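Local atomic coordinates of 1-deoxy-D-xylulose 5-phosphate reductoisomerase (Moraxella catarrhalis, PDB entry 4ZQG), a protein that catalyses the NADPH-dependent rearrangement and reduction of 1-deoxy-D-xylulose 5-phosphate to 2-C-methyl-D-erythritol 4-phosphate in the MEP pathway of isoprenoid biosynthesis, a step inhibited by fosmidomycin. Residues Leu9-Ala14 with Asp20-Ile25; Ala24-His29 with Tyr33-Leu38; Asn340-Ile345 with Val362-Cys367. All coordinates share one frame; numbering follows the deposited sequence.

Contact 1 of 3, residues Leu9-Ala14 with Asp20-Ile25; sequences LAILGA and DSTLAI. With NAD (nicotinamide-adenine-dinucleotide), chain C.
I11 and L23 join the first strand of the Rossmann-type dinucleotide-binding fold to the helix that follows it, the opening half of the beta-alpha-beta unit built from strand 7-12, helix 17-26 and strand 33-39. The far end of I11, CD1, lies 3.6 Å from CD2 of L23, the two side chains crossing obliquely. CG1 of I11 stands anti to the carbonyl carbon (chi1 -57°), which carries CD1 off the strand toward the helix. The same methyl meets T22 tip to tip, at CG2, while OG1 of T22 is hydrogen-bonded back to the I18 carbonyl one turn earlier. L23 divides its two methyls: CD2 goes to I11, and CD1, beyond the strand end, lies 3.8 Å from O of A14 and 4.5 Å from its CB.

Between I11 and A14 the chain makes a type II turn that brings G13 against the cofactor. Its phi and psi of 93° and 36° leave no room for a CB beside the preceding carbonyl, and C4B of the NAD ribose also lies close to that position. The sugar hydroxyl O3B of NAD comes within 3.2 Å of G13 O.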
loop_
_atom_site.group_PDB
_atom_site.type_symbol
_atom_site.label_atom_id
_atom_site.label_comp_id
_atom_site.label_asym_id
_atom_site.label_seq_id
_atom_site.Cartn_x
_atom_site.Cartn_y
_atom_site.Cartn_z
ATOM N N LEU A 9 16.746 6.381 -23.755
ATOM C CA LEU A 9 17.083 6.968 -22.453
ATOM C C LEU A 9 18.250 7.947 -22.470
ATOM O O LEU A 9 19.276 7.654 -23.031
ATOM C CB LEU A 9 17.519 5.864 -21.510
ATOM C CG LEU A 9 16.500 5.252 -20.592
ATOM C CD1 LEU A 9 15.160 5.014 -21.284
ATOM C CD2 LEU A 9 17.075 3.963 -20.049
ATOM N N ALA A 10 18.103 9.081 -21.792
ATOM C CA ALA A 10 19.237 9.913 -21.422
ATOM C C ALA A 10 19.371 9.803 -19.936
ATOM O O ALA A 10 18.406 10.053 -19.228
ATOM C CB ALA A 10 18.990 11.356 -21.799
ATOM N N ILE A 11 20.550 9.439 -19.455
ATOM C CA ILE A 11 20.798 9.358 -18.014
ATOM C C ILE A 11 21.743 10.462 -17.568
ATOM O O ILE A 11 22.949 10.380 -17.728
ATOM C CB ILE A 11 21.358 7.997 -17.617
ATOM C CG1 ILE A 11 20.387 6.905 -18.055
ATOM C CG2 ILE A 11 21.596 7.955 -16.125
ATOM C CD1 ILE A 11 20.942 5.520 -17.883
ATOM N N LEU A 12 21.165 11.521 -17.023
ATOM C CA LEU A 12 21.936 12.643 -16.598
ATOM C C LEU A 12 22.422 12.314 -15.221
ATOM O O LEU A 12 21.629 12.146 -14.317
ATOM C CB LEU A 12 21.069 13.890 -16.584
ATOM C CG LEU A 12 20.471 14.367 -17.893
ATOM C CD1 LEU A 12 20.312 15.875 -17.833
ATOM C CD2 LEU A 12 21.373 14.098 -19.059
ATOM N N GLY A 13 23.728 12.234 -15.040
ATOM C CA GLY A 13 24.301 11.870 -13.733
ATOM C C GLY A 13 24.538 10.377 -13.668
ATOM O O GLY A 13 24.425 9.782 -12.620
ATOM N N ALA A 14 24.934 9.788 -14.798
ATOM C CA ALA A 14 25.095 8.323 -14.953
ATOM C C ALA A 14 26.178 7.653 -14.142
ATOM O O ALA A 14 26.175 6.438 -14.050
ATOM C CB ALA A 14 25.307 7.965 -16.419
ATOM N N ASP A 20 24.462 4.211 -11.182
ATOM C CA ASP A 20 24.787 2.790 -11.032
ATOM C C ASP A 20 23.543 1.897 -10.996
ATOM O O ASP A 20 23.500 0.894 -11.716
ATOM C CB ASP A 20 25.605 2.542 -9.764
ATOM C CG ASP A 20 27.048 3.011 -9.867
ATOM O OD1 ASP A 20 27.704 3.012 -8.813
ATOM O OD2 ASP A 20 27.556 3.366 -10.959
ATOM N N SER A 21 22.539 2.254 -10.165
ATOM C CA SER A 21 21.359 1.427 -10.012
ATOM C C SER A 21 20.539 1.372 -11.267
ATOM O O SER A 21 20.007 0.321 -11.595
ATOM C CB SER A 21 20.465 1.926 -8.894
ATOM O OG SER A 21 21.077 1.752 -7.634
ATOM N N THR A 22 20.415 2.515 -11.955
ATOM C CA THR A 22 19.664 2.595 -13.217
ATOM C C THR A 22 20.306 1.640 -14.193
ATOM O O THR A 22 19.662 0.760 -14.775
ATOM C CB THR A 22 19.672 4.034 -13.742
ATOM O OG1 THR A 22 19.215 4.905 -12.701
ATOM C CG2 THR A 22 18.801 4.217 -14.927
ATOM N N LEU A 23 21.604 1.771 -14.334
ATOM C CA LEU A 23 22.312 0.959 -15.318
ATOM C C LEU A 23 22.220 -0.480 -14.956
ATOM O O LEU A 23 22.150 -1.335 -15.848
ATOM C CB LEU A 23 23.785 1.421 -15.509
ATOM C CG LEU A 23 23.816 2.802 -16.197
ATOM C CD1 LEU A 23 25.170 3.474 -16.238
ATOM C CD2 LEU A 23 23.196 2.692 -17.570
ATOM N N ALA A 24 22.184 -0.783 -13.656
ATOM C CA ALA A 24 22.109 -2.203 -13.247
ATOM C C ALA A 24 20.820 -2.833 -13.726
ATOM O O ALA A 24 20.792 -4.020 -14.071
ATOM C CB ALA A 24 22.323 -2.369 -11.766
ATOM N N ILE A 25 19.772 -2.015 -13.834
ATOM C CA ILE A 25 18.517 -2.456 -14.363
ATOM C C ILE A 25 18.575 -2.580 -15.884
ATOM O O ILE A 25 18.092 -3.550 -16.433
ATOM C CB ILE A 25 17.405 -1.484 -13.950
ATOM C CG1 ILE A 25 17.186 -1.512 -12.425
ATOM C CG2 ILE A 25 16.101 -1.818 -14.665
ATOM C CD1 ILE A 25 16.346 -0.335 -11.896
HETATM P PA NAD C . 26.140 11.234 -6.539
HETATM O O1A NAD C . 26.881 12.284 -5.783
HETATM O O2A NAD C . 26.411 9.763 -6.306
HETATM O O5B NAD C . 26.147 11.518 -8.131
HETATM C C5B NAD C . 25.792 12.760 -8.717
HETATM C C4B NAD C . 25.879 12.693 -10.250
HETATM O O4B NAD C . 25.702 14.033 -10.744
HETATM C C3B NAD C . 27.228 12.181 -10.773
HETATM O O3B NAD C . 27.081 11.388 -11.954
HETATM C C2B NAD C . 27.982 13.462 -11.094
HETATM O O2B NAD C . 28.823 13.352 -12.240
HETATM C C1B NAD C . 26.898 14.500 -11.365
HETATM N N9A NAD C . 27.298 15.851 -10.870
HETATM C C8A NAD C . 27.775 16.131 -9.644
HETATM N N7A NAD C . 28.056 17.450 -9.515
HETATM C C5A NAD C . 27.763 18.041 -10.673
HETATM C C6A NAD C . 27.857 19.434 -11.164
HETATM N N6A NAD C . 28.316 20.432 -10.343
HETATM N N1A NAD C . 27.465 19.627 -12.440
HETATM C C2A NAD C . 27.035 18.611 -13.245
HETATM N N3A NAD C . 26.932 17.316 -12.867
HETATM C C4A NAD C . 27.277 16.987 -11.590
HETATM O O3 NAD C . 24.576 11.542 -6.259
HETATM P PN NAD C . 23.380 10.529 -5.880
HETATM O O1N NAD C . 23.616 10.162 -4.431
HETATM O O2N NAD C . 23.226 9.544 -7.014
HETATM O O5D NAD C . 22.191 11.608 -5.956
HETATM C C5D NAD C . 21.593 11.985 -7.198
HETATM C C4D NAD C . 20.270 12.712 -6.945
HETATM O O4D NAD C . 19.213 11.801 -6.632
HETATM C C3D NAD C . 20.396 13.657 -5.763
HETATM O O3D NAD C . 19.598 14.799 -6.053
HETATM C C2D NAD C . 19.870 12.862 -4.589
HETATM O O2D NAD C . 19.410 13.725 -3.538
HETATM C C1D NAD C . 18.793 12.007 -5.266
HETATM N N1N NAD C . 18.580 10.724 -4.579
HETATM C C2N NAD C . 19.580 9.813 -4.471
HETATM C C3N NAD C . 19.381 8.598 -3.782
HETATM C C7N NAD C . 20.456 7.548 -3.660
HETATM O O7N NAD C . 20.160 6.416 -3.320
HETATM N N7N NAD C . 21.724 7.849 -3.940
HETATM C C4N NAD C . 18.138 8.349 -3.222
HETATM C C5N NAD C . 17.148 9.288 -3.370
HETATM C C6N NAD C . 17.374 10.475 -4.045
#

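Contact 2 of 3, residues Ala24-His29 with Tyr33-Leu38; sequences AIIRQH and YRIHAL
I26 of helix 17-26 reaches to Y33 and I35 of strand 33-39, closing the second half of the Rossmann beta-alpha-beta unit, where the chain leaves the helix and enters the next parallel strand. Its two branches share the work. CD1 approaches the Y33 ring at an oblique angle, 3.9 Å from CD2 and almost as near to CB and CG, at the root of the ring. CG2 lies 4.0 Å from CD1 of I35, and CG1 is scarcely farther from that methyl. CG1 of I26 is anti to the carbonyl carbon (chi1 -56°), and the second torsion (chi2 -50°) bends CD1 round to the tyrosine, leaving CG2 to the isoleucine. I35 is bent in the same sense, and its CD1 meets CG1 and CG2 of I26.

H29 completes the contact from the type I turn of I26-H29. Its CB lies 4.1 Å from both CD2 and CE2 of Y33, while its carbonyl O approaches CD2 obliquely. The imidazole NE2 is hydrogen-bonded to the K295 carbonyl. Helix 281-289 also packs against this part of the fold: A289 touches Y33, whose hydroxyl makes a weak hydrogen bond to the L288 carbonyl.

Q28, in the turn that follows A24-I26, folds its side chain back toward A24. Its NE2, which is also hydrogen-bonded to the S296 carbonyl, donates to A24 O at 3.0 Å with an N-H...O angle of 160°; the acceptor lies in the Q28 amide plane, whereas the donor stands above the carbonyl plane of A24.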
loop_
_atom_site.group_PDB
_atom_site.type_symbol
_atom_site.label_atom_id
_atom_site.label_comp_id
_atom_site.label_asym_id
_atom_site.label_seq_id
_atom_site.Cartn_x
_atom_site.Cartn_y
_atom_site.Cartn_z
ATOM N N ALA A 24 22.184 -0.783 -13.656
ATOM C CA ALA A 24 22.109 -2.203 -13.247
ATOM C C ALA A 24 20.820 -2.833 -13.726
ATOM O O ALA A 24 20.792 -4.020 -14.071
ATOM C CB ALA A 24 22.323 -2.369 -11.766
ATOM N N ILE A 25 19.772 -2.015 -13.834
ATOM C CA ILE A 25 18.517 -2.456 -14.363
ATOM C C ILE A 25 18.575 -2.580 -15.884
ATOM O O ILE A 25 18.092 -3.550 -16.433
ATOM C CB ILE A 25 17.405 -1.484 -13.950
ATOM C CG1 ILE A 25 17.186 -1.512 -12.425
ATOM C CG2 ILE A 25 16.101 -1.818 -14.665
ATOM C CD1 ILE A 25 16.346 -0.335 -11.896
ATOM N N ILE A 26 19.169 -1.603 -16.569
ATOM C CA ILE A 26 19.320 -1.678 -18.024
ATOM C C ILE A 26 20.025 -2.986 -18.459
ATOM O O ILE A 26 19.625 -3.624 -19.443
ATOM C CB ILE A 26 20.126 -0.516 -18.594
ATOM C CG1 ILE A 26 19.545 0.852 -18.220
ATOM C CG2 ILE A 26 20.192 -0.656 -20.098
ATOM C CD1 ILE A 26 18.091 0.959 -18.497
ATOM N N ARG A 27 21.046 -3.403 -17.710
ATOM C CA ARG A 27 21.769 -4.599 -18.070
ATOM C C ARG A 27 20.959 -5.847 -17.896
ATOM O O ARG A 27 21.332 -6.907 -18.359
ATOM C CB ARG A 27 23.015 -4.741 -17.219
ATOM C CG ARG A 27 24.025 -3.676 -17.483
ATOM C CD ARG A 27 25.262 -3.853 -16.636
ATOM N NE ARG A 27 26.099 -2.676 -16.836
ATOM C CZ ARG A 27 26.313 -1.716 -15.949
ATOM N NH1 ARG A 27 27.066 -0.695 -16.310
ATOM N NH2 ARG A 27 25.789 -1.761 -14.715
ATOM N N GLN A 28 19.865 -5.751 -17.162
ATOM C CA GLN A 28 19.012 -6.895 -16.986
ATOM C C GLN A 28 17.941 -6.924 -18.042
ATOM O O GLN A 28 17.271 -7.959 -18.215
ATOM C CB GLN A 28 18.393 -6.852 -15.620
ATOM C CG GLN A 28 19.392 -6.951 -14.487
ATOM C CD GLN A 28 18.671 -6.829 -13.173
ATOM O OE1 GLN A 28 17.849 -7.719 -12.809
ATOM N NE2 GLN A 28 18.900 -5.710 -12.471
ATOM N N HIS A 29 17.795 -5.808 -18.763
ATOM C CA HIS A 29 16.701 -5.636 -19.704
ATOM C C HIS A 29 17.228 -5.087 -21.005
ATOM O O HIS A 29 16.917 -3.953 -21.371
ATOM C CB HIS A 29 15.668 -4.695 -19.086
ATOM C CG HIS A 29 14.981 -5.294 -17.908
ATOM N ND1 HIS A 29 14.047 -6.290 -18.034
ATOM C CD2 HIS A 29 15.149 -5.099 -16.584
ATOM C CE1 HIS A 29 13.664 -6.680 -16.839
ATOM N NE2 HIS A 29 14.315 -5.965 -15.944
ATOM N N TYR A 33 15.325 -1.083 -23.521
ATOM C CA TYR A 33 15.780 0.278 -23.383
ATOM C C TYR A 33 16.987 0.472 -24.272
ATOM O O TYR A 33 17.776 -0.426 -24.410
ATOM C CB TYR A 33 16.157 0.521 -21.920
ATOM C CG TYR A 33 14.978 0.284 -20.997
ATOM C CD1 TYR A 33 13.881 1.136 -21.044
ATOM C CD2 TYR A 33 14.943 -0.787 -20.115
ATOM C CE1 TYR A 33 12.776 0.946 -20.237
ATOM C CE2 TYR A 33 13.830 -1.003 -19.302
ATOM C CZ TYR A 33 12.741 -0.120 -19.366
ATOM O OH TYR A 33 11.599 -0.273 -18.601
ATOM N N ARG A 34 17.101 1.642 -24.881
ATOM C CA ARG A 34 18.247 2.049 -25.679
ATOM C C ARG A 34 18.895 3.240 -24.973
ATOM O O ARG A 34 18.215 4.217 -24.698
ATOM C CB ARG A 34 17.777 2.468 -27.102
ATOM C CG ARG A 34 18.854 3.133 -27.956
ATOM C CD ARG A 34 18.444 3.440 -29.402
ATOM N NE ARG A 34 17.786 4.742 -29.536
ATOM C CZ ARG A 34 18.400 5.923 -29.498
ATOM N NH1 ARG A 34 19.724 6.012 -29.324
ATOM N NH2 ARG A 34 17.674 7.027 -29.625
ATOM N N ILE A 35 20.196 3.194 -24.711
ATOM C CA ILE A 35 20.880 4.343 -24.119
ATOM C C ILE A 35 21.267 5.356 -25.184
ATOM O O ILE A 35 22.096 5.108 -25.990
ATOM C CB ILE A 35 22.170 3.962 -23.409
ATOM C CG1 ILE A 35 21.964 2.832 -22.405
ATOM C CG2 ILE A 35 22.758 5.183 -22.743
ATOM C CD1 ILE A 35 20.799 2.993 -21.495
ATOM N N HIS A 36 20.667 6.519 -25.181
ATOM C CA HIS A 36 21.028 7.535 -26.119
ATOM C C HIS A 36 22.099 8.432 -25.538
ATOM O O HIS A 36 22.924 8.925 -26.284
ATOM C CB HIS A 36 19.801 8.334 -26.456
ATOM C CG HIS A 36 20.058 9.476 -27.369
ATOM N ND1 HIS A 36 20.066 9.341 -28.738
ATOM C CD2 HIS A 36 20.284 10.785 -27.109
ATOM C CE1 HIS A 36 20.305 10.520 -29.283
ATOM N NE2 HIS A 36 20.410 11.415 -28.317
ATOM N N ALA A 37 22.113 8.661 -24.224
ATOM C CA ALA A 37 23.122 9.541 -23.649
ATOM C C ALA A 37 23.420 9.253 -22.207
ATOM O O ALA A 37 22.614 8.709 -21.531
ATOM C CB ALA A 37 22.718 10.982 -23.803
ATOM N N LEU A 38 24.624 9.609 -21.769
ATOM C CA LEU A 38 25.090 9.400 -20.393
ATOM C C LEU A 38 25.920 10.611 -20.047
ATOM O O LEU A 38 26.559 11.130 -20.917
ATOM C CB LEU A 38 25.992 8.172 -20.304
ATOM C CG LEU A 38 25.419 6.847 -20.772
ATOM C CD1 LEU A 38 26.516 5.808 -20.819
ATOM C CD2 LEU A 38 24.352 6.372 -19.817
#

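Contact 3 of 3, residues Asn340-Ile345 with Val362-Cys367; sequences NTANEI and VIVKAC
A342 and C367 make the closest approach between the two helical segments, their CB atoms 3.8 Å apart. The sulfur also touches the alanine methyl: SG of C367, anti to its own carbonyl carbon (chi1 -75°), lies 3.8 Å from A342 CB. V364 adds further packing: A342 CB rests 4.1 Å from V364 CA, close to the backbone of the opposing helix, and CG2 of V364 lies 4.2 Å from A342 CB and 3.9 Å from N343 N. CB of N343 lies alongside that same methyl.

With alanine and cysteine at the interface, A342 and V364 bring their CA atoms to 5.4 Å. Helices 333-351 and 359-368 belong to the C-terminal, largely helical part of the reductoisomerase; over the two segments they run roughly antiparallel, at 147°, with axes 8.8 Å apart.

Polar groups lead away from this apolar seam. CG of N343 is anti to the backbone N (chi1 175°), and its ND2 is hydrogen-bonded to OD1 of D225. On another side of helix 333-351, N340 ND2 donates to E344 OE2 at 3.1 Å, one turn along, meeting the carboxylate from above its plane. The other oxygen, E344 OE1, forms a salt bridge with R399 of helix 387-409, the same helix that packs against T341 and I345.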
loop_
_atom_site.group_PDB
_atom_site.type_symbol
_atom_site.label_atom_id
_atom_site.label_comp_id
_atom_site.label_asym_id
_atom_site.label_seq_id
_atom_site.Cartn_x
_atom_site.Cartn_y
_atom_site.Cartn_z
ATOM N N ASN A 340 17.776 25.295 0.714
ATOM C CA ASN A 340 18.521 24.279 0.023
ATOM C C ASN A 340 19.986 24.656 -0.234
ATOM O O ASN A 340 20.900 23.881 0.082
ATOM C CB ASN A 340 17.897 23.971 -1.313
ATOM C CG ASN A 340 18.711 22.964 -2.065
ATOM O OD1 ASN A 340 19.030 21.896 -1.518
ATOM N ND2 ASN A 340 19.142 23.319 -3.277
ATOM N N THR A 341 20.175 25.860 -0.780
ATOM C CA THR A 341 21.500 26.420 -0.988
ATOM C C THR A 341 22.262 26.654 0.307
ATOM O O THR A 341 23.402 26.243 0.412
ATOM C CB THR A 341 21.454 27.726 -1.783
ATOM O OG1 THR A 341 20.799 27.485 -3.031
ATOM C CG2 THR A 341 22.835 28.214 -2.048
ATOM N N ALA A 342 21.687 27.299 1.301
ATOM C CA ALA A 342 22.451 27.454 2.525
ATOM C C ALA A 342 22.956 26.060 2.885
ATOM O O ALA A 342 24.138 25.876 3.093
ATOM C CB ALA A 342 21.620 28.053 3.642
ATOM N N ASN A 343 22.067 25.062 2.848
ATOM C CA ASN A 343 22.392 23.693 3.244
ATOM C C ASN A 343 23.470 23.072 2.339
ATOM O O ASN A 343 24.389 22.437 2.835
ATOM C CB ASN A 343 21.102 22.843 3.243
ATOM C CG ASN A 343 21.341 21.367 3.521
ATOM O OD1 ASN A 343 21.544 20.944 4.689
ATOM N ND2 ASN A 343 21.307 20.565 2.441
ATOM N N GLU A 344 23.341 23.251 1.023
ATOM C CA GLU A 344 24.388 22.846 0.042
ATOM C C GLU A 344 25.766 23.370 0.428
ATOM O O GLU A 344 26.741 22.669 0.207
ATOM C CB GLU A 344 24.059 23.311 -1.392
ATOM C CG GLU A 344 23.196 22.312 -2.165
ATOM C CD GLU A 344 22.958 22.653 -3.644
ATOM O OE1 GLU A 344 23.836 23.246 -4.295
ATOM O OE2 GLU A 344 21.878 22.277 -4.165
ATOM N N ILE A 345 25.815 24.580 1.012
ATOM C CA ILE A 345 27.051 25.221 1.434
ATOM C C ILE A 345 27.505 24.683 2.773
ATOM O O ILE A 345 28.684 24.451 2.958
ATOM C CB ILE A 345 26.950 26.787 1.484
ATOM C CG1 ILE A 345 26.912 27.411 0.071
ATOM C CG2 ILE A 345 28.083 27.407 2.294
ATOM C CD1 ILE A 345 28.061 27.046 -0.866
ATOM N N VAL A 362 22.461 25.782 12.303
ATOM C CA VAL A 362 22.699 27.191 12.642
ATOM C C VAL A 362 22.822 28.063 11.400
ATOM O O VAL A 362 22.263 29.135 11.325
ATOM C CB VAL A 362 23.999 27.368 13.454
ATOM C CG1 VAL A 362 24.025 28.742 14.103
ATOM C CG2 VAL A 362 24.138 26.271 14.510
ATOM N N ILE A 363 23.576 27.578 10.438
ATOM C CA ILE A 363 23.874 28.306 9.212
ATOM C C ILE A 363 22.612 28.513 8.416
ATOM O O ILE A 363 22.405 29.596 7.858
ATOM C CB ILE A 363 24.892 27.523 8.323
ATOM C CG1 ILE A 363 26.262 27.442 8.999
ATOM C CG2 ILE A 363 24.995 28.117 6.915
ATOM C CD1 ILE A 363 26.764 28.768 9.552
ATOM N N VAL A 364 21.799 27.464 8.348
ATOM C CA VAL A 364 20.557 27.485 7.578
ATOM C C VAL A 364 19.485 28.400 8.198
ATOM O O VAL A 364 18.766 29.076 7.467
ATOM C CB VAL A 364 19.976 26.061 7.378
ATOM C CG1 VAL A 364 18.663 26.107 6.612
ATOM C CG2 VAL A 364 20.959 25.184 6.605
ATOM N N LYS A 365 19.386 28.440 9.517
ATOM C CA LYS A 365 18.434 29.337 10.136
ATOM C C LYS A 365 18.887 30.748 9.883
ATOM O O LYS A 365 18.110 31.603 9.397
ATOM C CB LYS A 365 18.341 29.095 11.633
ATOM C CG LYS A 365 17.225 29.881 12.295
ATOM C CD LYS A 365 17.233 29.773 13.828
ATOM C CE LYS A 365 15.946 30.353 14.422
ATOM N NZ LYS A 365 15.964 30.443 15.910
ATOM N N ALA A 366 20.168 30.983 10.175
ATOM C CA ALA A 366 20.727 32.319 10.078
ATOM C C ALA A 366 20.451 32.847 8.694
ATOM O O ALA A 366 20.083 34.005 8.525
ATOM C CB ALA A 366 22.215 32.324 10.385
ATOM N N CYS A 367 20.578 31.971 7.712
ATOM C CA CYS A 367 20.201 32.314 6.345
ATOM C C CYS A 367 18.678 32.527 6.095
ATOM O O CYS A 367 18.292 33.419 5.330
ATOM C CB CYS A 367 20.742 31.262 5.389
ATOM S SG CYS A 367 22.517 31.435 5.135
#

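Contacts 1 and 2 are successive halves of one beta-alpha-beta unit: both use helix 17-26, share A24 and I25, and reach neighbouring strands of the same parallel sheet. They also touch directly, L9 CD2 lying 3.5 Å from I26 CD1, and probable backbone hydrogen bonds of L9 with R34 and H36 join the two strands. Contact 3 stands apart in the C-terminal helices, its centre about 30 Å from that of contact 1 and about 37 Å from that of contact 2. All three are mainly buried and apolar. Branched aliphatic chains bridge helix and sheet in contacts 1 and 2, an aromatic ring joining in contact 2, whereas contact 3 pairs helices through an alanine, a cysteine and a valine. Contact 1 alone includes NAD-pocket residues.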